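Local structure of ATP-dependent DNA helicase (Mycobacterium smegmatis, 5V9X) at residues I700-Y705 with P865-L870. The protein is a 3'-to-5' RNA:DNA helicase that probably uses ATP hydrolysis to move along a single DNA strand. Residues are numbered along the deposited sequence; the frame is centred on the assembly and turned at random.
Sequences ILHSPY and PFAASL. With nucleotides of chain B.
H702 faces helix 865-870 with the CD2–NE2 edge of its ring, while ND1 makes a weak hydrogen bond back to the carbonyl O of V686 on neighbouring strand 684-691. At that edge, near the ring plane, H702 CD2 meets F866 CB at 3.4 Å. H702 NE2 also lies 3.4 Å from A867 N, but the angle is poor for a hydrogen bond, and that amide is hydrogen-bonded instead to S864 OG, as in an N-cap at the start of the helix. F866 starts toward the strand, then carries its ring away, so its CB makes the close approach. Two residues back along the strand, I700 adds two apolar contacts: CD1 rests on A867 CB (3.6 Å), and CG2, anti to the backbone N, reaches L870 CD1 (3.6 Å) as the two side chains run past each other in opposite directions. The axes of strand 700-702 and helix 865-870 come within 9.7 Å, their N-to-C directions 112° apart. A868 O lies 3.4 Å from N1 of DA2 of chain B, two acceptors merely close. In this DEAD/H-associated region, helix meets strand through apolar packing and the histidine edge, without a hydrogen bond between them, and its other side borders the bound single-stranded DNA.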
loop_
_atom_site.group_PDB
_atom_site.type_symbol
_atom_site.label_atom_id
_atom_site.label_comp_id
_atom_site.label_asym_id
_atom_site.label_seq_id
_atom_site.Cartn_x
_atom_site.Cartn_y
_atom_site.Cartn_z
ATOM N N ILE A 700 10.002 4.609 -28.852
ATOM C CA ILE A 700 9.128 4.455 -27.696
ATOM C C ILE A 700 8.236 3.243 -27.912
ATOM O O ILE A 700 7.584 3.122 -28.956
ATOM C CB ILE A 700 8.283 5.719 -27.461
ATOM C CG1 ILE A 700 9.184 6.907 -27.121
ATOM C CG2 ILE A 700 7.271 5.481 -26.356
ATOM C CD1 ILE A 700 8.443 8.216 -26.998
ATOM N N LEU A 701 8.212 2.344 -26.931
ATOM C CA LEU A 701 7.273 1.232 -26.921
ATOM C C LEU A 701 6.044 1.648 -26.126
ATOM O O LEU A 701 6.164 2.068 -24.973
ATOM C CB LEU A 701 7.899 -0.024 -26.315
ATOM C CG LEU A 701 6.926 -1.170 -26.017
ATOM C CD1 LEU A 701 6.211 -1.628 -27.283
ATOM C CD2 LEU A 701 7.644 -2.333 -25.350
ATOM N N HIS A 702 4.874 1.546 -26.744
ATOM C CA HIS A 702 3.618 1.880 -26.089
ATOM C C HIS A 702 2.916 0.600 -25.657
ATOM O O HIS A 702 2.666 -0.286 -26.481
ATOM C CB HIS A 702 2.717 2.689 -27.019
ATOM C CG HIS A 702 3.183 4.092 -27.262
ATOM N ND1 HIS A 702 4.278 4.388 -28.043
ATOM C CD2 HIS A 702 2.691 5.280 -26.841
ATOM C CE1 HIS A 702 4.444 5.697 -28.090
ATOM N NE2 HIS A 702 3.495 6.262 -27.367
ATOM N N SER A 703 2.596 0.511 -24.367
ATOM C CA SER A 703 1.970 -0.660 -23.765
ATOM C C SER A 703 1.445 -0.285 -22.387
ATOM O O SER A 703 2.153 0.372 -21.617
ATOM C CB SER A 703 2.963 -1.818 -23.657
ATOM O OG SER A 703 2.589 -2.719 -22.628
ATOM N N PRO A 704 0.222 -0.678 -22.036
ATOM C CA PRO A 704 -0.347 -0.300 -20.737
ATOM C C PRO A 704 -0.053 -1.259 -19.594
ATOM O O PRO A 704 -0.531 -1.013 -18.482
ATOM C CB PRO A 704 -1.849 -0.285 -21.045
ATOM C CG PRO A 704 -2.010 -1.398 -22.024
ATOM C CD PRO A 704 -0.751 -1.415 -22.864
ATOM N N TYR A 705 0.740 -2.309 -19.822
ATOM C CA TYR A 705 0.804 -3.444 -18.905
ATOM C C TYR A 705 1.616 -3.180 -17.642
ATOM O O TYR A 705 2.028 -4.127 -16.966
ATOM C CB TYR A 705 1.367 -4.666 -19.635
ATOM C CG TYR A 705 0.344 -5.362 -20.495
ATOM C CD1 TYR A 705 -0.545 -6.274 -19.944
ATOM C CD2 TYR A 705 0.257 -5.101 -21.856
ATOM C CE1 TYR A 705 -1.488 -6.914 -20.725
ATOM C CE2 TYR A 705 -0.683 -5.736 -22.644
ATOM C CZ TYR A 705 -1.552 -6.641 -22.074
ATOM O OH TYR A 705 -2.490 -7.276 -22.852
ATOM N N PRO A 865 0.493 12.271 -28.617
ATOM C CA PRO A 865 0.066 12.576 -27.242
ATOM C C PRO A 865 0.559 11.573 -26.209
ATOM O O PRO A 865 0.994 11.975 -25.122
ATOM C CB PRO A 865 -1.464 12.575 -27.349
ATOM C CG PRO A 865 -1.733 12.982 -28.748
ATOM C CD PRO A 865 -0.625 12.374 -29.574
ATOM N N PHE A 866 0.509 10.274 -26.520
ATOM C CA PHE A 866 0.986 9.271 -25.573
ATOM C C PHE A 866 2.495 9.363 -25.385
ATOM O O PHE A 866 2.996 9.241 -24.261
ATOM C CB PHE A 866 0.596 7.867 -26.038
ATOM C CG PHE A 866 -0.851 7.525 -25.810
ATOM C CD1 PHE A 866 -1.785 8.511 -25.531
ATOM C CD2 PHE A 866 -1.274 6.209 -25.862
ATOM C CE1 PHE A 866 -3.113 8.190 -25.321
ATOM C CE2 PHE A 866 -2.600 5.881 -25.650
ATOM C CZ PHE A 866 -3.520 6.873 -25.378
ATOM N N ALA A 867 3.234 9.568 -26.477
ATOM C CA ALA A 867 4.678 9.740 -26.371
ATOM C C ALA A 867 5.023 11.005 -25.600
ATOM O O ALA A 867 5.956 11.011 -24.790
ATOM C CB ALA A 867 5.307 9.773 -27.765
ATOM N N ALA A 868 4.277 12.087 -25.840
ATOM C CA ALA A 868 4.506 13.327 -25.106
ATOM C C ALA A 868 4.312 13.125 -23.609
ATOM O O ALA A 868 5.057 13.687 -22.798
ATOM C CB ALA A 868 3.574 14.423 -25.622
ATOM N N SER A 869 3.319 12.322 -23.225
ATOM C CA SER A 869 3.066 12.078 -21.808
ATOM C C SER A 869 4.222 11.324 -21.161
ATOM O O SER A 869 4.632 11.647 -20.039
ATOM C CB SER A 869 1.757 11.307 -21.643
ATOM O OG SER A 869 1.437 11.117 -20.275
ATOM N N LEU A 870 4.761 10.315 -21.854
ATOM C CA LEU A 870 5.881 9.552 -21.311
ATOM C C LEU A 870 7.109 10.433 -21.132
ATOM O O LEU A 870 7.868 10.268 -20.170
ATOM C CB LEU A 870 6.198 8.366 -22.221
ATOM C CG LEU A 870 5.132 7.275 -22.294
ATOM C CD1 LEU A 870 5.552 6.183 -23.261
ATOM C CD2 LEU A 870 4.864 6.695 -20.913
ATOM P P DA B 2 2.052 25.568 -20.968
ATOM O OP1 DA B 2 0.736 26.245 -20.996
ATOM O OP2 DA B 2 3.183 26.189 -20.244
ATOM O "O5'" DA B 2 1.857 24.078 -20.408
ATOM C "C5'" DA B 2 2.009 23.811 -19.013
ATOM C "C4'" DA B 2 1.248 22.557 -18.614
ATOM O "O4'" DA B 2 1.402 21.550 -19.648
ATOM C "C3'" DA B 2 1.725 21.890 -17.326
ATOM O "O3'" DA B 2 0.643 21.209 -16.698
ATOM C "C2'" DA B 2 2.756 20.904 -17.850
ATOM C "C1'" DA B 2 2.056 20.419 -19.109
ATOM N N9 DA B 2 2.968 19.884 -20.112
ATOM C C8 DA B 2 4.084 20.488 -20.619
ATOM N N7 DA B 2 4.716 19.766 -21.513
ATOM C C5 DA B 2 3.960 18.607 -21.598
ATOM C C6 DA B 2 4.100 17.437 -22.371
ATOM N N6 DA B 2 5.096 17.245 -23.242
ATOM N N1 DA B 2 3.172 16.470 -22.214
ATOM C C2 DA B 2 2.175 16.666 -21.341
ATOM N N3 DA B 2 1.941 17.721 -20.561
ATOM C C4 DA B 2 2.880 18.664 -20.740
ATOM P P DC B 3 0.409 21.339 -15.113
ATOM O OP1 DC B 3 -0.999 21.742 -14.908
ATOM O OP2 DC B 3 1.502 22.171 -14.564
ATOM O "O5'" DC B 3 0.570 19.844 -14.558
ATOM C "C5'" DC B 3 -0.058 19.483 -13.326
ATOM C "C4'" DC B 3 0.512 18.191 -12.756
ATOM O "O4'" DC B 3 0.391 17.120 -13.729
ATOM C "C3'" DC B 3 1.988 18.238 -12.351
ATOM O "O3'" DC B 3 2.171 17.551 -11.113
ATOM C "C2'" DC B 3 2.676 17.500 -13.498
ATOM C "C1'" DC B 3 1.628 16.456 -13.843
ATOM N N1 DC B 3 1.748 15.914 -15.227
ATOM C C2 DC B 3 2.234 14.615 -15.424
ATOM O O2 DC B 3 2.562 13.936 -14.443
ATOM N N3 DC B 3 2.332 14.137 -16.689
ATOM C C4 DC B 3 1.967 14.899 -17.722
ATOM N N4 DC B 3 2.083 14.385 -18.950
ATOM C C5 DC B 3 1.470 16.224 -17.539
ATOM C C6 DC B 3 1.376 16.683 -16.288
#